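Local coordinates for ABC sugar transporter, periplasmic sugar binding protein (Legionella pneumophila subsp. pneumophila, PDB 3ROT) that probably binds a carbohydrate in the periplasm and delivers it to an ABC sugar transporter, at residues 134-139 with 166-171; 14-19 with 195-200; 103-108 with 266-271. All coordinates share one frame; numbering follows the deposited sequence.

Contact 1: residues 134-139 with 166-171; sequences LVLNPQ and LDVGTD
Three backbone hydrogen bonds join Val135 and Asn137 to Leu166 and Val168. Leu166 N gives to Val135 O at 2.7 Å and Leu166 O receives Asn137 N at 2.8 Å, both almost straight, the register of a parallel pair. Val168 N to Asn137 O (2.9 Å) is more bent, at 146°, where 166-171 leaves the sheet.

At the end of each strand, polar side chains fold back on the backbone. Asn137 OD1 takes Gln139 N in an Asx turn, the side chain having swung CG opposite its own N (chi1 -160°), while its ND2 is held by Glu165. Gly169 N reaches Asp167 OD1 only weakly.

Apolar contacts lie on the face that carries Leu136 and Leu166. These two run side by side, Leu136 CD2 standing 4.2 Å from Leu166 CD2, and the same Leu136 methyl meets Val168 CG1 at 4.1 Å. Helix 172-185 packs against Leu136 and Val168. Farther on, Thr170 CG2 is in van der Waals contact with Pro138 O at 3.5 Å.

The unit 132-137, 143-158, 162-167 is a beta-alpha-beta crossover; its chemistry implies strands aligned by two nearly straight N-H...O hydrogen bonds, and a turn after strand 132-137 closed by the Asn137 side chain.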
loop_
_atom_site.group_PDB
_atom_site.type_symbol
_atom_site.label_atom_id
_atom_site.label_comp_id
_atom_site.label_asym_id
_atom_site.label_seq_id
_atom_site.Cartn_x
_atom_site.Cartn_y
_atom_site.Cartn_z
ATOM N N LEU A 134 3.413 -22.893 3.902
ATOM C CA LEU A 134 2.241 -22.274 3.310
ATOM C C LEU A 134 2.732 -21.244 2.296
ATOM O O LEU A 134 3.591 -20.423 2.615
ATOM C CB LEU A 134 1.410 -21.604 4.401
ATOM C CG LEU A 134 0.125 -20.878 4.010
ATOM C CD1 LEU A 134 -0.914 -21.877 3.508
ATOM C CD2 LEU A 134 -0.402 -20.104 5.233
ATOM N N VAL A 135 2.212 -21.313 1.072
ATOM C CA VAL A 135 2.594 -20.385 0.012
ATOM C C VAL A 135 1.451 -19.417 -0.242
ATOM O O VAL A 135 0.357 -19.828 -0.653
ATOM C CB VAL A 135 2.913 -21.116 -1.308
ATOM C CG1 VAL A 135 3.242 -20.094 -2.403
ATOM C CG2 VAL A 135 4.082 -22.072 -1.103
ATOM N N LEU A 136 1.713 -18.131 -0.014
ATOM C CA LEU A 136 0.692 -17.106 -0.179
ATOM C C LEU A 136 0.755 -16.423 -1.548
ATOM O O LEU A 136 1.729 -15.750 -1.868
ATOM C CB LEU A 136 0.826 -16.068 0.937
ATOM C CG LEU A 136 0.994 -16.622 2.363
ATOM C CD1 LEU A 136 0.975 -15.464 3.349
ATOM C CD2 LEU A 136 -0.124 -17.610 2.693
ATOM N N ASN A 137 -0.292 -16.613 -2.349
ATOM C CA ASN A 137 -0.361 -16.027 -3.683
ATOM C C ASN A 137 -1.327 -14.853 -3.666
ATOM O O ASN A 137 -2.523 -15.020 -3.407
ATOM C CB ASN A 137 -0.844 -17.059 -4.710
ATOM C CG ASN A 137 -0.485 -16.671 -6.143
ATOM O OD1 ASN A 137 -0.487 -15.491 -6.498
ATOM N ND2 ASN A 137 -0.183 -17.668 -6.973
ATOM N N PRO A 138 -0.820 -13.640 -3.922
ATOM C CA PRO A 138 -1.737 -12.503 -3.910
ATOM C C PRO A 138 -2.354 -12.230 -5.271
ATOM O O PRO A 138 -3.253 -11.395 -5.388
ATOM C CB PRO A 138 -0.852 -11.359 -3.433
ATOM C CG PRO A 138 0.448 -11.682 -4.074
ATOM C CD PRO A 138 0.581 -13.184 -3.860
ATOM N N GLN A 139 -1.874 -12.930 -6.298
ATOM C CA GLN A 139 -2.394 -12.719 -7.640
ATOM C C GLN A 139 -2.514 -13.946 -8.525
ATOM O O GLN A 139 -1.700 -14.142 -9.429
ATOM C CB GLN A 139 -1.547 -11.693 -8.393
ATOM C CG GLN A 139 -1.571 -10.299 -7.837
ATOM C CD GLN A 139 -0.660 -9.374 -8.618
ATOM O OE1 GLN A 139 -0.864 -9.143 -9.811
ATOM N NE2 GLN A 139 0.361 -8.850 -7.952
ATOM N N LEU A 166 -2.052 -20.898 -0.968
ATOM C CA LEU A 166 -3.262 -20.190 -0.604
ATOM C C LEU A 166 -3.406 -18.875 -1.366
ATOM O O LEU A 166 -2.478 -18.063 -1.398
ATOM C CB LEU A 166 -3.246 -19.924 0.903
ATOM C CG LEU A 166 -4.360 -19.098 1.541
ATOM C CD1 LEU A 166 -5.707 -19.775 1.315
ATOM C CD2 LEU A 166 -4.063 -18.946 3.031
ATOM N N ASP A 167 -4.567 -18.687 -1.990
ATOM C CA ASP A 167 -4.871 -17.463 -2.729
ATOM C C ASP A 167 -5.358 -16.448 -1.701
ATOM O O ASP A 167 -6.495 -16.523 -1.239
ATOM C CB ASP A 167 -5.966 -17.734 -3.766
ATOM C CG ASP A 167 -6.575 -16.458 -4.347
ATOM O OD1 ASP A 167 -6.117 -15.331 -4.046
ATOM O OD2 ASP A 167 -7.537 -16.590 -5.129
ATOM N N VAL A 168 -4.499 -15.500 -1.346
ATOM C CA VAL A 168 -4.865 -14.501 -0.343
ATOM C C VAL A 168 -5.326 -13.163 -0.908
ATOM O O VAL A 168 -5.827 -12.325 -0.168
ATOM C CB VAL A 168 -3.691 -14.237 0.635
ATOM C CG1 VAL A 168 -3.362 -15.502 1.411
ATOM C CG2 VAL A 168 -2.465 -13.763 -0.138
ATOM N N GLY A 169 -5.172 -12.963 -2.212
ATOM C CA GLY A 169 -5.572 -11.697 -2.801
ATOM C C GLY A 169 -4.649 -10.581 -2.329
ATOM O O GLY A 169 -3.550 -10.855 -1.846
ATOM N N THR A 170 -5.080 -9.327 -2.456
ATOM C CA THR A 170 -4.242 -8.210 -2.025
ATOM C C THR A 170 -4.833 -7.365 -0.895
ATOM O O THR A 170 -4.115 -6.577 -0.278
ATOM C CB THR A 170 -3.876 -7.274 -3.203
ATOM O OG1 THR A 170 -5.066 -6.714 -3.767
ATOM C CG2 THR A 170 -3.116 -8.040 -4.277
ATOM N N ASP A 171 -6.128 -7.518 -0.623
ATOM C CA ASP A 171 -6.763 -6.770 0.466
ATOM C C ASP A 171 -6.124 -7.199 1.796
ATOM O O ASP A 171 -6.251 -8.354 2.215
ATOM C CB ASP A 171 -8.265 -7.060 0.509
ATOM C CG ASP A 171 -8.976 -6.293 1.614
ATOM O OD1 ASP A 171 -9.186 -5.072 1.456
ATOM O OD2 ASP A 171 -9.319 -6.910 2.644
#

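Contact 2: residues 14-19 with 195-200; sequences QDPYWT and LTSQAL
The nearest CA atoms of 14-19 and 195-200, those of Asp15 and Gln198, are 6.6 Å apart, each segment entering the first turn of a helix; side chains and a water therefore make the junction. Asp15 is the N-cap of helix 16-32 and Thr196 that of helix 197-208.

The Asp15 carboxylate reaches across to Ser197, whose OG stands 2.5 Å from Asp15 OD1. A single water ties the two together: it donates to Asp15 OD2 at 2.6 Å and accepts from both Ser197 N and Ser197 OG, so that it receives the backbone N-H and the hydroxyl of Ser197, the first residue of helix 197-208, and donates one hydrogen bond to the carboxylate. CG of Asp15 lies opposite its backbone N (chi1 -167°), which carries the carboxylate to the other helix start. Asp15 OD2 also lies 3.7 Å from Gln198 CG, and the carboxylate and amide planes are turned 32° apart.

On the second segment, Thr196 OG1 accepts from Gln198 N at 3.0 Å and donates a hydrogen bond to Gln198 OE1 at 3.1 Å, on a lone pair in the amide plane. That oxygen also receives a hydrogen bond from Gln139 NE2.

Two helix N-termini from different lobes, facing each other with the Asp15 carboxylate and a water between them, are consistent with the interdomain cleft where periplasmic sugar-binding proteins hold their ligand.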
loop_
_atom_site.group_PDB
_atom_site.type_symbol
_atom_site.label_atom_id
_atom_site.label_comp_id
_atom_site.label_asym_id
_atom_site.label_seq_id
_atom_site.Cartn_x
_atom_site.Cartn_y
_atom_site.Cartn_z
ATOM N N GLN A 14 1.225 0.032 -6.809
ATOM C CA GLN A 14 1.184 0.280 -5.367
ATOM C C GLN A 14 2.344 -0.360 -4.603
ATOM O O GLN A 14 2.885 0.231 -3.668
ATOM C CB GLN A 14 -0.151 -0.202 -4.783
ATOM C CG GLN A 14 -1.397 0.421 -5.423
ATOM C CD GLN A 14 -1.254 1.916 -5.701
ATOM O OE1 GLN A 14 -0.741 2.317 -6.749
ATOM N NE2 GLN A 14 -1.704 2.745 -4.759
ATOM N N ASP A 15 2.711 -1.574 -4.993
ATOM C CA ASP A 15 3.812 -2.287 -4.355
ATOM C C ASP A 15 5.059 -1.390 -4.404
ATOM O O ASP A 15 5.401 -0.869 -5.463
ATOM C CB ASP A 15 4.083 -3.581 -5.130
ATOM C CG ASP A 15 4.979 -4.549 -4.376
ATOM O OD1 ASP A 15 5.870 -4.094 -3.628
ATOM O OD2 ASP A 15 4.801 -5.775 -4.555
ATOM N N PRO A 16 5.739 -1.185 -3.259
ATOM C CA PRO A 16 6.950 -0.353 -3.200
ATOM C C PRO A 16 7.980 -0.821 -4.234
ATOM O O PRO A 16 8.897 -0.082 -4.605
ATOM C CB PRO A 16 7.436 -0.563 -1.772
ATOM C CG PRO A 16 6.167 -0.698 -1.023
ATOM C CD PRO A 16 5.337 -1.610 -1.907
ATOM N N TYR A 17 7.818 -2.068 -4.673
ATOM C CA TYR A 17 8.672 -2.691 -5.675
ATOM C C TYR A 17 8.659 -1.896 -6.971
ATOM O O TYR A 17 9.694 -1.715 -7.617
ATOM C CB TYR A 17 8.162 -4.102 -5.969
ATOM C CG TYR A 17 8.803 -4.765 -7.166
ATOM C CD1 TYR A 17 10.046 -5.384 -7.058
ATOM C CD2 TYR A 17 8.149 -4.802 -8.406
ATOM C CE1 TYR A 17 10.623 -6.031 -8.148
ATOM C CE2 TYR A 17 8.722 -5.448 -9.500
ATOM C CZ TYR A 17 9.960 -6.062 -9.359
ATOM O OH TYR A 17 10.526 -6.729 -10.417
ATOM N N TRP A 18 7.467 -1.456 -7.360
ATOM C CA TRP A 18 7.291 -0.692 -8.583
ATOM C C TRP A 18 7.975 0.668 -8.541
ATOM O O TRP A 18 8.642 1.047 -9.494
ATOM C CB TRP A 18 5.806 -0.495 -8.882
ATOM C CG TRP A 18 5.072 -1.777 -9.119
ATOM C CD1 TRP A 18 4.010 -2.259 -8.402
ATOM C CD2 TRP A 18 5.338 -2.745 -10.145
ATOM N NE1 TRP A 18 3.603 -3.467 -8.915
ATOM C CE2 TRP A 18 4.401 -3.792 -9.980
ATOM C CE3 TRP A 18 6.284 -2.834 -11.179
ATOM C CZ2 TRP A 18 4.373 -4.914 -10.824
ATOM C CZ3 TRP A 18 6.257 -3.954 -12.020
ATOM C CH2 TRP A 18 5.308 -4.979 -11.830
ATOM N N THR A 19 7.815 1.402 -7.445
ATOM C CA THR A 19 8.436 2.717 -7.360
ATOM C C THR A 19 9.953 2.612 -7.525
ATOM O O THR A 19 10.602 3.541 -8.000
ATOM C CB THR A 19 8.085 3.421 -6.026
ATOM O OG1 THR A 19 8.297 2.523 -4.933
ATOM C CG2 THR A 19 6.640 3.854 -6.028
ATOM N N LEU A 195 4.840 -14.729 -2.034
ATOM C CA LEU A 195 5.242 -14.562 -3.424
ATOM C C LEU A 195 5.593 -13.122 -3.797
ATOM O O LEU A 195 6.319 -12.899 -4.757
ATOM C CB LEU A 195 4.168 -15.136 -4.362
ATOM C CG LEU A 195 3.960 -16.655 -4.178
ATOM C CD1 LEU A 195 2.922 -17.181 -5.152
ATOM C CD2 LEU A 195 5.283 -17.374 -4.383
ATOM N N THR A 196 5.071 -12.153 -3.048
ATOM C CA THR A 196 5.410 -10.736 -3.266
ATOM C C THR A 196 5.219 -10.006 -1.939
ATOM O O THR A 196 4.679 -10.573 -0.983
ATOM C CB THR A 196 4.517 -10.033 -4.314
ATOM O OG1 THR A 196 3.263 -9.697 -3.716
ATOM C CG2 THR A 196 4.278 -10.919 -5.528
ATOM N N SER A 197 5.646 -8.749 -1.881
ATOM C CA SER A 197 5.505 -7.974 -0.656
ATOM C C SER A 197 4.035 -7.686 -0.333
ATOM O O SER A 197 3.697 -7.358 0.807
ATOM C CB SER A 197 6.298 -6.669 -0.765
ATOM O OG SER A 197 5.835 -5.879 -1.841
ATOM N N GLN A 198 3.153 -7.817 -1.320
ATOM C CA GLN A 198 1.726 -7.572 -1.072
ATOM C C GLN A 198 1.150 -8.585 -0.082
ATOM O O GLN A 198 0.177 -8.299 0.625
ATOM C CB GLN A 198 0.929 -7.648 -2.366
ATOM C CG GLN A 198 1.338 -6.642 -3.420
ATOM C CD GLN A 198 0.821 -7.047 -4.785
ATOM O OE1 GLN A 198 1.120 -8.146 -5.279
ATOM N NE2 GLN A 198 0.036 -6.175 -5.398
ATOM N N ALA A 199 1.726 -9.785 -0.063
ATOM C CA ALA A 199 1.284 -10.812 0.869
ATOM C C ALA A 199 1.995 -10.568 2.198
ATOM O O ALA A 199 1.400 -10.695 3.270
ATOM C CB ALA A 199 1.633 -12.211 0.338
ATOM N N LEU A 200 3.271 -10.205 2.124
ATOM C CA LEU A 200 4.058 -9.968 3.328
ATOM C C LEU A 200 3.613 -8.809 4.230
ATOM O O LEU A 200 3.563 -8.980 5.443
ATOM C CB LEU A 200 5.540 -9.792 2.971
ATOM C CG LEU A 200 6.479 -9.682 4.180
ATOM C CD1 LEU A 200 6.375 -10.941 5.041
ATOM C CD2 LEU A 200 7.916 -9.494 3.698
HETATM O O HOH W 1 6.728 -7.407 -3.817
#

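Contact 3: residues 103-108 with 266-271; sequences PYLVFL and LNPVNI
Phe107 O takes the one clear hydrogen bond across this contact, from Ile271 N at 3.0 Å with an N-H...O angle of 164°. The same oxygen is approached by Asn270 CA at 3.5 Å, a CA-H...O contact. One residue on, Leu108 CA lies 3.3 Å from Ile271 O, as expected where Leu108 and Ile271 form a parallel bridge.

Side chains continue the pairing. Leu108 and Ile271 lie alongside, pointing the same way, with Leu108 CD2 3.9 Å from Ile271 CD1. In Ile271, CG1 is placed opposite the carbonyl carbon (chi1 -61°), and CD1 extends from it to the leucine methyl. Helix 247-264 meets this pair through Leu253 on Leu108 and Gln257 on Ile271.

Upstream, Val106 wedges its branches against the backbone of 268-269: CG1 reaches Pro268 O at 3.3 Å, and CG2 touches the proline ring at CB, 3.9 Å away. Leu105 CD1 meets the same ring at CG (4.0 Å), the two side chains meeting at a slant. Val269 O is held by Gln257 NE2, which ties the loop back to the helix it follows.

Strand 271-272 thus adds on as the last strand beside 107-109, giving the parallel six-strand sheet of an alpha/beta lobe with helix 247-264 packed on it, as in periplasmic binding proteins.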
loop_
_atom_site.group_PDB
_atom_site.type_symbol
_atom_site.label_atom_id
_atom_site.label_comp_id
_atom_site.label_asym_id
_atom_site.label_seq_id
_atom_site.Cartn_x
_atom_site.Cartn_y
_atom_site.Cartn_z
ATOM N N PRO A 103 5.156 -11.662 -29.244
ATOM C CA PRO A 103 6.443 -11.075 -29.620
ATOM C C PRO A 103 6.922 -9.898 -28.780
ATOM O O PRO A 103 6.148 -9.012 -28.412
ATOM C CB PRO A 103 6.228 -10.690 -31.083
ATOM C CG PRO A 103 4.784 -10.315 -31.108
ATOM C CD PRO A 103 4.138 -11.397 -30.279
ATOM N N TYR A 104 8.214 -9.922 -28.476
ATOM C CA TYR A 104 8.896 -8.872 -27.731
ATOM C C TYR A 104 10.363 -9.152 -28.036
ATOM O O TYR A 104 10.717 -10.282 -28.373
ATOM C CB TYR A 104 8.575 -8.932 -26.222
ATOM C CG TYR A 104 9.053 -10.164 -25.476
ATOM C CD1 TYR A 104 10.369 -10.263 -25.029
ATOM C CD2 TYR A 104 8.197 -11.240 -25.246
ATOM C CE1 TYR A 104 10.827 -11.395 -24.382
ATOM C CE2 TYR A 104 8.644 -12.383 -24.599
ATOM C CZ TYR A 104 9.965 -12.453 -24.172
ATOM O OH TYR A 104 10.438 -13.583 -23.563
ATOM N N LEU A 105 11.211 -8.133 -27.950
ATOM C CA LEU A 105 12.618 -8.313 -28.277
ATOM C C LEU A 105 13.400 -9.116 -27.246
ATOM O O LEU A 105 13.864 -10.227 -27.532
ATOM C CB LEU A 105 13.276 -6.952 -28.498
ATOM C CG LEU A 105 12.760 -6.163 -29.709
ATOM C CD1 LEU A 105 13.367 -4.776 -29.690
ATOM C CD2 LEU A 105 13.115 -6.882 -31.013
ATOM N N VAL A 106 13.534 -8.560 -26.048
ATOM C CA VAL A 106 14.274 -9.220 -24.979
ATOM C C VAL A 106 13.561 -9.064 -23.645
ATOM O O VAL A 106 12.607 -8.294 -23.526
ATOM C CB VAL A 106 15.692 -8.642 -24.855
ATOM C CG1 VAL A 106 16.478 -8.935 -26.135
ATOM C CG2 VAL A 106 15.614 -7.136 -24.615
ATOM N N PHE A 107 14.041 -9.797 -22.649
ATOM C CA PHE A 107 13.459 -9.775 -21.316
ATOM C C PHE A 107 14.490 -9.425 -20.249
ATOM O O PHE A 107 15.558 -10.038 -20.177
ATOM C CB PHE A 107 12.858 -11.149 -20.999
ATOM C CG PHE A 107 12.399 -11.303 -19.573
ATOM C CD1 PHE A 107 11.316 -10.576 -19.093
ATOM C CD2 PHE A 107 13.034 -12.199 -18.723
ATOM C CE1 PHE A 107 10.869 -10.743 -17.786
ATOM C CE2 PHE A 107 12.597 -12.373 -17.409
ATOM C CZ PHE A 107 11.509 -11.641 -16.942
ATOM N N LEU A 108 14.154 -8.436 -19.430
ATOM C CA LEU A 108 14.990 -8.015 -18.315
ATOM C C LEU A 108 14.196 -8.320 -17.052
ATOM O O LEU A 108 13.108 -7.793 -16.854
ATOM C CB LEU A 108 15.284 -6.520 -18.352
ATOM C CG LEU A 108 16.270 -6.020 -19.405
ATOM C CD1 LEU A 108 15.512 -5.558 -20.628
ATOM C CD2 LEU A 108 17.087 -4.866 -18.820
ATOM N N LEU A 266 21.874 -0.813 -32.280
ATOM C CA LEU A 266 22.341 -1.995 -31.567
ATOM C C LEU A 266 21.147 -2.886 -31.278
ATOM O O LEU A 266 20.010 -2.419 -31.241
ATOM C CB LEU A 266 23.004 -1.595 -30.244
ATOM C CG LEU A 266 24.335 -0.862 -30.382
ATOM C CD1 LEU A 266 24.839 -0.414 -29.020
ATOM C CD2 LEU A 266 25.335 -1.795 -31.053
ATOM N N ASN A 267 21.416 -4.168 -31.080
ATOM C CA ASN A 267 20.380 -5.141 -30.769
ATOM C C ASN A 267 20.385 -5.338 -29.255
ATOM O O ASN A 267 21.420 -5.672 -28.673
ATOM C CB ASN A 267 20.688 -6.468 -31.459
ATOM C CG ASN A 267 20.593 -6.374 -32.974
ATOM O OD1 ASN A 267 21.256 -7.121 -33.697
ATOM N ND2 ASN A 267 19.758 -5.466 -33.460
ATOM N N PRO A 268 19.239 -5.096 -28.591
ATOM C CA PRO A 268 19.198 -5.277 -27.140
ATOM C C PRO A 268 19.322 -6.754 -26.796
ATOM O O PRO A 268 19.068 -7.616 -27.638
ATOM C CB PRO A 268 17.841 -4.687 -26.750
ATOM C CG PRO A 268 17.025 -4.861 -27.976
ATOM C CD PRO A 268 17.985 -4.505 -29.082
ATOM N N VAL A 269 19.718 -7.040 -25.563
ATOM C CA VAL A 269 19.874 -8.419 -25.137
ATOM C C VAL A 269 19.110 -8.729 -23.846
ATOM O O VAL A 269 18.755 -7.817 -23.077
ATOM C CB VAL A 269 21.363 -8.765 -24.957
ATOM C CG1 VAL A 269 22.095 -8.567 -26.279
ATOM C CG2 VAL A 269 21.987 -7.900 -23.877
ATOM N N ASN A 270 18.838 -10.019 -23.639
ATOM C CA ASN A 270 18.137 -10.490 -22.452
ATOM C C ASN A 270 19.084 -10.283 -21.276
ATOM O O ASN A 270 20.289 -10.446 -21.418
ATOM C CB ASN A 270 17.810 -11.987 -22.562
ATOM C CG ASN A 270 16.838 -12.304 -23.683
ATOM O OD1 ASN A 270 17.168 -13.048 -24.613
ATOM N ND2 ASN A 270 15.633 -11.753 -23.602
ATOM N N ILE A 271 18.541 -9.926 -20.120
ATOM C CA ILE A 271 19.363 -9.720 -18.938
ATOM C C ILE A 271 18.681 -10.217 -17.673
ATOM O O ILE A 271 17.620 -9.714 -17.307
ATOM C CB ILE A 271 19.688 -8.227 -18.717
ATOM C CG1 ILE A 271 20.468 -7.674 -19.905
ATOM C CG2 ILE A 271 20.509 -8.051 -17.436
ATOM C CD1 ILE A 271 20.641 -6.173 -19.833
#

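Overall arrangement
Contacts 1 and 2 adjoin, their centres 12 Å apart: Leu195 N lies 3.3 Å from Leu136 O, probably a hydrogen bond, and Pro138 CG packs on Thr196 OG1 at 3.5 Å. The turn after strand 132-137 therefore lies beside the start of helix 197-208. A glycerol, probably from the crystallisation liquor, lies about 4 Å from the Thr196 side chain and about 5 Å from that of Gln139, consistent with a pocket there. Contact 3 belongs to the six-strand sheet, contact 1 to the five-strand sheet, on opposite sides of the chain centre with centres 31 Å apart; contact 2 spans between the lobes, its nearest atoms about 7 Å from those of contact 3.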